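Side-chain contacts in nicotinate-nucleotide pyrophosphorylase (Ehrlichia chaffeensis, PDB 3L0G), which probably catalyses the decarboxylating transfer of a phosphoribosyl group to quinolinate, giving nicotinate mononucleotide on the pathway to NAD(+): residues Glu28-His31 against Asn32-Glu36; Gly105-Ala109 against Ile110-Pro114; Val118-Asn121 against Phe122-His125; Ser172-Asp175 against Asn176-Asp179. One frame throughout, in Å; residues are numbered along the deposited sequence. Where two conformers were deposited one is given.

Contact 1. Residues Glu28-His31 against Asn32-Glu36; sequences EIIH and NALKE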
loop_
_atom_site.group_PDB
_atom_site.type_symbol
_atom_site.label_atom_id
_atom_site.label_comp_id
_atom_site.label_asym_id
_atom_site.label_seq_id
_atom_site.Cartn_x
_atom_site.Cartn_y
_atom_site.Cartn_z
ATOM N N GLU C 28 0.098 2.161 -5.053
ATOM C CA GLU C 28 -0.799 1.824 -3.945
ATOM C C GLU C 28 -2.260 2.222 -4.262
ATOM O O GLU C 28 -3.179 1.413 -4.096
ATOM C CB GLU C 28 -0.335 2.475 -2.627
ATOM C CG GLU C 28 -1.226 2.101 -1.451
ATOM C CD GLU C 28 -0.805 2.717 -0.112
ATOM O OE1 GLU C 28 -0.044 3.723 -0.104
ATOM O OE2 GLU C 28 -1.258 2.177 0.936
ATOM N N ILE C 29 -2.472 3.463 -4.706
ATOM C CA ILE C 29 -3.845 3.915 -5.018
ATOM C C ILE C 29 -4.417 3.145 -6.211
ATOM O O ILE C 29 -5.599 2.817 -6.234
ATOM C CB ILE C 29 -3.964 5.456 -5.205
ATOM C CG1 ILE C 29 -3.280 5.962 -6.502
ATOM C CG2 ILE C 29 -3.458 6.166 -3.961
ATOM C CD1 ILE C 29 -3.632 7.489 -6.786
ATOM N N ILE C 30 -3.556 2.759 -7.143
ATOM C CA ILE C 30 -3.988 1.861 -8.230
ATOM C C ILE C 30 -4.499 0.531 -7.705
ATOM O O ILE C 30 -5.580 0.108 -8.069
ATOM C CB ILE C 30 -2.858 1.618 -9.286
ATOM C CG1 ILE C 30 -2.643 2.883 -10.094
ATOM C CG2 ILE C 30 -3.228 0.452 -10.245
ATOM C CD1 ILE C 30 -1.285 2.955 -10.794
ATOM N N HIS C 31 -3.730 -0.119 -6.836
ATOM C CA HIS C 31 -4.149 -1.392 -6.292
ATOM C C HIS C 31 -5.470 -1.320 -5.525
ATOM O O HIS C 31 -6.289 -2.255 -5.619
ATOM C CB HIS C 31 -3.082 -1.993 -5.374
ATOM C CG HIS C 31 -3.510 -3.253 -4.690
ATOM N ND1 HIS C 31 -3.429 -4.492 -5.296
ATOM C CD2 HIS C 31 -4.028 -3.473 -3.453
ATOM C CE1 HIS C 31 -3.877 -5.419 -4.465
ATOM N NE2 HIS C 31 -4.250 -4.829 -3.341
ATOM N N ASN C 32 -5.652 -0.270 -4.735
ATOM C CA ASN C 32 -6.891 -0.102 -3.988
ATOM C C ASN C 32 -8.080 0.162 -4.929
ATOM O O ASN C 32 -9.177 -0.307 -4.670
ATOM C CB ASN C 32 -6.778 1.002 -2.933
ATOM C CG ASN C 32 -5.767 0.671 -1.814
ATOM O OD1 ASN C 32 -5.225 1.573 -1.192
ATOM N ND2 ASN C 32 -5.525 -0.615 -1.551
ATOM N N ALA C 33 -7.872 0.903 -6.015
ATOM C CA ALA C 33 -8.957 1.110 -6.994
ATOM C C ALA C 33 -9.311 -0.208 -7.733
ATOM O O ALA C 33 -10.477 -0.529 -7.903
ATOM C CB ALA C 33 -8.606 2.245 -7.984
ATOM N N LEU C 34 -8.296 -0.970 -8.149
ATOM C CA LEU C 34 -8.534 -2.293 -8.735
ATOM C C LEU C 34 -9.236 -3.207 -7.772
ATOM O O LEU C 34 -10.251 -3.785 -8.132
ATOM C CB LEU C 34 -7.244 -2.949 -9.293
ATOM C CG LEU C 34 -6.636 -2.212 -10.481
ATOM C CD1 LEU C 34 -5.130 -2.597 -10.692
ATOM C CD2 LEU C 34 -7.457 -2.374 -11.813
ATOM N N LYS C 35 -8.730 -3.337 -6.548
ATOM C CA LYS C 35 -9.331 -4.210 -5.546
ATOM C C LYS C 35 -10.824 -3.873 -5.261
ATOM O O LYS C 35 -11.674 -4.761 -5.207
ATOM C CB LYS C 35 -8.527 -4.190 -4.222
ATOM C CG LYS C 35 -9.110 -5.074 -3.102
ATOM C CD LYS C 35 -8.103 -5.384 -1.920
ATOM C CE LYS C 35 -7.589 -4.128 -1.145
ATOM N NZ LYS C 35 -8.657 -3.291 -0.470
ATOM N N GLU C 36 -11.143 -2.603 -5.103
ATOM C CA GLU C 36 -12.510 -2.243 -4.785
ATOM C C GLU C 36 -13.495 -2.611 -5.943
ATOM O O GLU C 36 -14.632 -2.974 -5.673
ATOM C CB GLU C 36 -12.594 -0.767 -4.337
ATOM C CG GLU C 36 -12.828 0.213 -5.411
ATOM C CD GLU C 36 -12.733 1.649 -4.951
ATOM O OE1 GLU C 36 -12.869 1.933 -3.732
ATOM O OE2 GLU C 36 -12.484 2.490 -5.851
HETATM O O HOH W 1 -3.194 0.540 1.114
#
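I30 and L34, one turn apart on a helix, make the apolar part of the contact: their side chains run alongside each other, and I30 CG2 meets L34 CD1 at 3.6 Å. The I30 methyl branch CG2 stands anti to the backbone N, while L34 CG lies beside its own N (chi1 -65°), which folds the leucine back over I30 O. On the polar side, E28 and N32 point the same way with carboxylate and amide planes 55° apart. A water lies between them, close to E28 OE2 and 3.2 Å from N32 OD1. E28 OE2 also forms a salt bridge with K35 of the second subunit, and K35 NZ forms salt bridges with E28 of that subunit and D40 of the fourth. The H31 ring slants across N32, with CD2 3.7 Å from N32 ND2, and the bent K35 chain brings its CE to 4.1 Å from H31 NE2. Four successive i to i+4 backbone bonds hold this spacing, the shortest being K35 N to H31 O at 2.8 Å. Helix 27-38 thus turns I29, A33 and L34 onto helix 116-139, sets I30 and L34 against helix 70-79, and leaves E28, N32 and K35 to neighbouring subunits.

Contact 2. Residues Gly105-Ala109 against Ile110-Pro114; sequences GEALA and IYLLP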
loop_
_atom_site.group_PDB
_atom_site.type_symbol
_atom_site.label_atom_id
_atom_site.label_comp_id
_atom_site.label_asym_id
_atom_site.label_seq_id
_atom_site.Cartn_x
_atom_site.Cartn_y
_atom_site.Cartn_z
ATOM N N GLY C 105 -4.950 2.013 -29.049
ATOM C CA GLY C 105 -4.258 0.743 -29.189
ATOM C C GLY C 105 -5.129 -0.440 -29.547
ATOM O O GLY C 105 -6.263 -0.273 -30.030
ATOM N N GLU C 106 -4.584 -1.629 -29.276
ATOM C CA GLU C 106 -5.256 -2.907 -29.535
ATOM C C GLU C 106 -5.179 -3.747 -28.258
ATOM O O GLU C 106 -4.144 -3.765 -27.605
ATOM C CB GLU C 106 -4.568 -3.661 -30.683
ATOM C CG GLU C 106 -4.025 -2.786 -31.822
ATOM C CD GLU C 106 -3.837 -3.557 -33.136
ATOM O OE1 GLU C 106 -4.123 -4.777 -33.171
ATOM O OE2 GLU C 106 -3.406 -2.946 -34.135
ATOM N N ALA C 107 -6.263 -4.435 -27.910
ATOM C CA ALA C 107 -6.289 -5.265 -26.698
ATOM C C ALA C 107 -7.201 -6.459 -26.866
ATOM O O ALA C 107 -8.178 -6.389 -27.622
ATOM C CB ALA C 107 -6.738 -4.426 -25.470
ATOM N N LEU C 108 -6.849 -7.561 -26.187
ATOM C CA LEU C 108 -7.800 -8.620 -25.857
ATOM C C LEU C 108 -8.871 -7.960 -24.999
ATOM O O LEU C 108 -8.538 -7.358 -23.977
ATOM C CB LEU C 108 -7.145 -9.744 -25.048
ATOM C CG LEU C 108 -7.077 -11.139 -25.648
ATOM C CD1 LEU C 108 -6.546 -11.093 -27.057
ATOM C CD2 LEU C 108 -6.194 -12.021 -24.759
ATOM N N ALA C 109 -10.127 -8.034 -25.433
ATOM C CA ALA C 109 -11.208 -7.347 -24.755
ATOM C C ALA C 109 -11.328 -7.821 -23.328
ATOM O O ALA C 109 -11.538 -7.017 -22.431
ATOM C CB ALA C 109 -12.512 -7.521 -25.480
ATOM N N ILE C 110 -11.147 -9.118 -23.106
ATOM C CA ILE C 110 -11.323 -9.704 -21.780
ATOM C C ILE C 110 -10.403 -9.034 -20.765
ATOM O O ILE C 110 -10.726 -9.021 -19.585
ATOM C CB ILE C 110 -11.157 -11.287 -21.815
ATOM C CG1 ILE C 110 -11.771 -11.936 -20.576
ATOM C CG2 ILE C 110 -9.677 -11.700 -21.958
ATOM C CD1 ILE C 110 -11.745 -13.485 -20.592
ATOM N N TYR C 111 -9.279 -8.452 -21.217
ATOM C CA TYR C 111 -8.320 -7.788 -20.319
ATOM C C TYR C 111 -8.517 -6.273 -20.217
ATOM O O TYR C 111 -8.231 -5.703 -19.175
ATOM C CB TYR C 111 -6.860 -8.102 -20.722
ATOM C CG TYR C 111 -6.447 -9.530 -20.376
ATOM C CD1 TYR C 111 -5.995 -9.855 -19.085
ATOM C CD2 TYR C 111 -6.516 -10.550 -21.319
ATOM C CE1 TYR C 111 -5.631 -11.160 -18.750
ATOM C CE2 TYR C 111 -6.145 -11.876 -20.990
ATOM C CZ TYR C 111 -5.706 -12.165 -19.703
ATOM O OH TYR C 111 -5.346 -13.451 -19.351
ATOM N N LEU C 112 -9.060 -5.644 -21.260
ATOM C CA LEU C 112 -9.342 -4.203 -21.256
ATOM C C LEU C 112 -10.611 -3.789 -20.501
ATOM O O LEU C 112 -10.599 -2.806 -19.770
ATOM C CB LEU C 112 -9.435 -3.700 -22.705
ATOM C CG LEU C 112 -9.655 -2.219 -22.988
ATOM C CD1 LEU C 112 -8.507 -1.394 -22.447
ATOM C CD2 LEU C 112 -9.842 -2.025 -24.525
ATOM N N LEU C 113 -11.717 -4.492 -20.703
ATOM C CA LEU C 113 -12.995 -4.049 -20.140
ATOM C C LEU C 113 -13.056 -4.039 -18.606
ATOM O O LEU C 113 -13.679 -3.172 -18.026
ATOM C CB LEU C 113 -14.181 -4.840 -20.740
ATOM C CG LEU C 113 -14.380 -4.726 -22.284
ATOM C CD1 LEU C 113 -15.768 -5.171 -22.671
ATOM C CD2 LEU C 113 -14.150 -3.312 -22.778
ATOM N N PRO C 114 -12.405 -4.987 -17.939
ATOM C CA PRO C 114 -12.404 -4.956 -16.461
ATOM C C PRO C 114 -11.633 -3.818 -15.792
ATOM O O PRO C 114 -11.815 -3.564 -14.589
ATOM C CB PRO C 114 -11.771 -6.301 -16.084
ATOM C CG PRO C 114 -12.029 -7.165 -17.248
ATOM C CD PRO C 114 -11.870 -6.249 -18.451
#
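The backbone passes from strand into a short helix at L108, the N-cap residue, whose carbonyl O accepts two N-H groups, from Y111 N (3.1 Å) and L112 N (3.3 Å). One residue on, A109 O receives L113 N at 3.1 Å in a nearly straight bond and L112 N in a weak one. Beyond the backbone, L108 and Y111 run side by side: L108 CD2 sits at the ring edge, 3.8 Å from Y111 CD2, and L108 CB reaches the same edge in the ring plane. Y111 CG is turned beside its own N (chi1 -73°), which lays that edge along the leucine. A107 and L112 form a second apolar pair, A107 CB lying 3.9 Å from L112 CB and 4.0 Å from L112 CD2. Y111 also stacks its ring with H83. L112 continues from A107 onto V55 and F57 of strand 54-61 and L292 and I294 of strand 290-294, closing helix 109-112 over the antiparallel sheet, while I110 and L113 pack against helix 44-49.

Contact 3. Residues Val118-Asn121 against Phe122-His125; sequences VILN and FIQH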
loop_
_atom_site.group_PDB
_atom_site.type_symbol
_atom_site.label_atom_id
_atom_site.label_comp_id
_atom_site.label_asym_id
_atom_site.label_seq_id
_atom_site.Cartn_x
_atom_site.Cartn_y
_atom_site.Cartn_z
ATOM N N VAL C 118 -11.883 1.879 -13.757
ATOM C CA VAL C 118 -10.746 2.321 -12.913
ATOM C C VAL C 118 -9.883 3.394 -13.605
ATOM O O VAL C 118 -9.653 4.473 -13.070
ATOM C CB VAL C 118 -9.917 1.089 -12.390
ATOM C CG1 VAL C 118 -8.495 1.480 -11.892
ATOM C CG2 VAL C 118 -10.701 0.399 -11.263
ATOM N N ILE C 119 -9.449 3.108 -14.815
ATOM C CA ILE C 119 -8.634 4.036 -15.545
ATOM C C ILE C 119 -9.403 5.342 -15.817
ATOM O O ILE C 119 -8.854 6.429 -15.602
ATOM C CB ILE C 119 -8.114 3.377 -16.844
ATOM C CG1 ILE C 119 -7.039 2.345 -16.489
ATOM C CG2 ILE C 119 -7.545 4.390 -17.790
ATOM C CD1 ILE C 119 -6.681 1.389 -17.666
ATOM N N LEU C 120 -10.663 5.249 -16.240
ATOM C CA LEU C 120 -11.402 6.451 -16.564
ATOM C C LEU C 120 -11.590 7.295 -15.302
ATOM O O LEU C 120 -11.449 8.531 -15.338
ATOM C CB LEU C 120 -12.765 6.142 -17.262
ATOM C CG LEU C 120 -12.680 5.642 -18.718
ATOM C CD1 LEU C 120 -14.110 5.367 -19.282
ATOM C CD2 LEU C 120 -11.876 6.594 -19.710
ATOM N N ASN C 121 -11.921 6.659 -14.181
ATOM C CA ASN C 121 -12.205 7.448 -12.953
ATOM C C ASN C 121 -10.958 8.204 -12.550
ATOM O O ASN C 121 -11.021 9.396 -12.144
ATOM C CB ASN C 121 -12.746 6.594 -11.796
ATOM C CG ASN C 121 -14.189 6.100 -12.031
ATOM O OD1 ASN C 121 -14.922 6.646 -12.854
ATOM N ND2 ASN C 121 -14.582 5.053 -11.324
ATOM N N PHE C 122 -9.799 7.545 -12.677
ATOM C CA PHE C 122 -8.527 8.255 -12.378
ATOM C C PHE C 122 -8.288 9.479 -13.273
ATOM O O PHE C 122 -8.017 10.578 -12.757
ATOM C CB PHE C 122 -7.299 7.344 -12.427
ATOM C CG PHE C 122 -7.068 6.542 -11.161
ATOM C CD1 PHE C 122 -7.016 5.172 -11.204
ATOM C CD2 PHE C 122 -6.872 7.155 -9.952
ATOM C CE1 PHE C 122 -6.787 4.420 -10.053
ATOM C CE2 PHE C 122 -6.612 6.413 -8.785
ATOM C CZ PHE C 122 -6.586 5.049 -8.846
ATOM N N ILE C 123 -8.356 9.312 -14.597
ATOM C CA ILE C 123 -7.963 10.405 -15.491
ATOM C C ILE C 123 -9.009 11.508 -15.502
ATOM O O ILE C 123 -8.679 12.682 -15.619
ATOM C CB ILE C 123 -7.617 9.932 -16.914
ATOM C CG1 ILE C 123 -8.830 9.344 -17.633
ATOM C CG2 ILE C 123 -6.448 8.939 -16.856
ATOM C CD1 ILE C 123 -8.504 8.806 -18.990
ATOM N N GLN C 124 -10.275 11.134 -15.336
ATOM C CA GLN C 124 -11.333 12.121 -15.224
ATOM C C GLN C 124 -11.176 12.980 -13.935
ATOM O O GLN C 124 -11.417 14.184 -13.956
ATOM C CB GLN C 124 -12.710 11.438 -15.243
ATOM C CG GLN C 124 -13.100 10.784 -16.571
ATOM C CD GLN C 124 -14.548 10.247 -16.530
ATOM O OE1 GLN C 124 -15.475 10.916 -16.938
ATOM N NE2 GLN C 124 -14.726 9.095 -15.987
ATOM N N HIS C 125 -10.814 12.347 -12.821
ATOM C CA HIS C 125 -10.528 13.068 -11.573
ATOM C C HIS C 125 -9.283 13.945 -11.720
ATOM O O HIS C 125 -9.335 15.185 -11.496
ATOM C CB HIS C 125 -10.302 12.043 -10.483
ATOM C CG HIS C 125 -9.974 12.607 -9.133
ATOM N ND1 HIS C 125 -10.899 12.656 -8.114
ATOM C CD2 HIS C 125 -8.813 13.081 -8.616
ATOM C CE1 HIS C 125 -10.317 13.153 -7.029
ATOM N NE2 HIS C 125 -9.060 13.430 -7.315
#
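F122 runs alongside V118, its CE1 lying 3.9 Å from V118 CG1 and its CD1 only 3.3 Å from V118 O. V118 CG1 is anti to its backbone N (chi1 162°), which runs that methyl in the same direction as the phenyl ring one turn later. L120 and I123 cross at a slant, but their touch is uncertain because I123 is modelled in two conformations. Q124 folds its aliphatic part back over the preceding turn: CG comes to 3.1 Å from L120 O, the same oxygen that accepts Q124 N at 2.9 Å. These are the i to i+3 and i to i+4 neighbours of an alpha-helix, here the long helix 116-139, with F122 N, I123 N and H125 N bonded in turn to V118 O, I119 O and N121 O. N121 takes R117 NH1 on its OD1 and gives its ND2 to the R151 carbonyl of the second subunit, so both ends of the buried amide are engaged. H125 leads away from the preceding turn; its NE2 is bonded to D161 and its ring meets F285 edge-to-face. V118 and F122 also pack against helix 27-38, I119 against helix 70-79, and L120 and I123 against I290 of strand 290-294.

Contact 4. Residues Ser172-Asp175 against Asn176-Asp179; sequences SYRD and NLCD. With FMT (formic acid), chain J.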
loop_
_atom_site.group_PDB
_atom_site.type_symbol
_atom_site.label_atom_id
_atom_site.label_comp_id
_atom_site.label_asym_id
_atom_site.label_seq_id
_atom_site.Cartn_x
_atom_site.Cartn_y
_atom_site.Cartn_z
ATOM N N SER C 172 2.619 23.834 -4.224
ATOM C CA SER C 172 2.241 23.310 -2.904
ATOM C C SER C 172 3.237 23.692 -1.820
ATOM O O SER C 172 4.402 23.414 -1.962
ATOM C CB SER C 172 2.189 21.806 -2.947
ATOM O OG SER C 172 1.872 21.264 -1.674
ATOM N N TYR C 173 2.747 24.285 -0.729
ATOM C CA TYR C 173 3.578 24.566 0.459
ATOM C C TYR C 173 4.131 23.314 1.110
ATOM O O TYR C 173 5.305 23.247 1.474
ATOM C CB TYR C 173 2.775 25.354 1.489
ATOM C CG TYR C 173 3.552 25.656 2.756
ATOM C CD1 TYR C 173 4.723 26.393 2.714
ATOM C CD2 TYR C 173 3.108 25.230 3.985
ATOM C CE1 TYR C 173 5.435 26.672 3.894
ATOM C CE2 TYR C 173 3.814 25.488 5.144
ATOM C CZ TYR C 173 4.975 26.191 5.103
ATOM O OH TYR C 173 5.671 26.454 6.284
ATOM N N ARG C 174 3.275 22.314 1.273
ATOM C CA ARG C 174 3.658 21.103 1.947
ATOM C C ARG C 174 2.731 19.972 1.521
ATOM O O ARG C 174 1.627 20.222 1.104
ATOM C CB ARG C 174 3.590 21.303 3.463
ATOM C CG ARG C 174 2.171 21.375 4.059
ATOM C CD ARG C 174 2.250 21.774 5.557
ATOM N NE ARG C 174 0.925 22.015 6.113
ATOM C CZ ARG C 174 0.609 21.966 7.405
ATOM N NH1 ARG C 174 1.526 21.701 8.323
ATOM N NH2 ARG C 174 -0.653 22.138 7.780
ATOM N N ASP C 175 3.217 18.746 1.625
ATOM C CA ASP C 175 2.472 17.566 1.250
ATOM C C ASP C 175 1.520 17.152 2.353
ATOM O O ASP C 175 0.425 16.699 2.081
ATOM C CB ASP C 175 3.412 16.411 0.922
ATOM C CG ASP C 175 4.128 16.586 -0.416
ATOM O OD1 ASP C 175 3.756 17.422 -1.237
ATOM O OD2 ASP C 175 5.086 15.848 -0.643
ATOM N N ASN C 176 1.911 17.324 3.596
ATOM C CA ASN C 176 1.113 16.856 4.715
ATOM C C ASN C 176 1.636 17.442 6.015
ATOM O O ASN C 176 2.344 18.413 5.975
ATOM C CB ASN C 176 1.093 15.331 4.735
ATOM C CG ASN C 176 2.450 14.726 4.954
ATOM O OD1 ASN C 176 3.420 15.408 5.363
ATOM N ND2 ASN C 176 2.527 13.409 4.746
ATOM N N LEU C 177 1.262 16.896 7.157
ATOM C CA LEU C 177 1.608 17.497 8.442
ATOM C C LEU C 177 3.061 17.307 8.880
ATOM O O LEU C 177 3.488 17.930 9.859
ATOM C CB LEU C 177 0.677 16.978 9.534
ATOM C CG LEU C 177 -0.769 17.461 9.393
ATOM C CD1 LEU C 177 -1.638 16.812 10.436
ATOM C CD2 LEU C 177 -0.824 18.992 9.436
ATOM N N CYS C 178 3.793 16.424 8.197
ATOM C CA CYS C 178 5.190 16.162 8.494
ATOM C C CYS C 178 6.202 17.114 7.864
ATOM O O CYS C 178 7.290 17.261 8.417
ATOM C CB CYS C 178 5.590 14.741 8.044
ATOM S SG CYS C 178 4.401 13.457 8.419
ATOM N N ASP C 179 5.907 17.739 6.725
ATOM C CA ASP C 179 6.990 18.410 5.964
ATOM C C ASP C 179 6.885 19.929 5.842
ATOM O O ASP C 179 7.498 20.522 4.956
ATOM C CB ASP C 179 7.155 17.803 4.569
ATOM C CG ASP C 179 5.907 17.922 3.746
ATOM O OD1 ASP C 179 5.977 18.099 2.491
ATOM O OD2 ASP C 179 4.829 17.837 4.378
HETATM C C FMT J . -2.221 22.982 4.631
HETATM O O1 FMT J . -1.056 22.752 4.279
HETATM O O2 FMT J . -2.643 22.739 5.769
HETATM O O HOH W 2 2.383 20.095 11.178
#
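R174 carries the contact from its root to its guanidinium. CB lies 3.8 Å from D179 OD2. With CG set between the backbone N and the carbonyl carbon (chi1 73°), that atom comes to 3.5 Å from N176 O and also meets O1 of a formate. From there the chain runs out extended, CD passing 3.4 Å from N176 O. At the tip, NE gives an almost straight bond to formate O1, 2.8 Å long, and NH2 gives another to O2 at 2.9 Å: a two-pronged grip, the formate lying at the edge of the guanidinium and in its plane. R151 and K184 also bond this anion, probably taken from the crystallisation liquor, and together they make a basic site consistent with an anion pocket. L177 CA covers one guanidinium face, and L177 CD2 comes to 3.6 Å from NH2, while NH1 is bonded to G180 O and weakly to a water held by L177 O. The loop joins helix 158-167 to strand 181-183 in the C-terminal domain, and D179 and N176 set its course. D179 OD1 accepts D175 N (3.0 Å) and OD2 accepts N176 N, each through its syn lone pair. N176 OD1 accepts C178 N, the bond of an Asx turn. The like charges of D175 OD2 and D179 OD1 stand 4.0 Å apart, the side chains crossing at about a right angle, their carboxylate planes 43° apart. N176 ND2 reaches E36 O of the second subunit.

How the contacts relate
From the N terminus, contact 1 comes first, successive turns of helix 27-38; contact 2 follows at the turn from strand 101-108 into helix 109-112; contact 3 comes next, soon after, on helix 116-139; contact 4 lies farther on, in the loop before strand 181-183. Each is local and in series, so none nests in or crosses another. Contacts 1 and 3 touch, A33 CB reaching F122 CE1 at 3.5 Å, which seats helix 27-38 on helix 116-139. Contacts 2 and 3 simply follow each other along the chain. Contact 4 lies across the chain's centre from contacts 2 and 3, yet all four reach the second subunit.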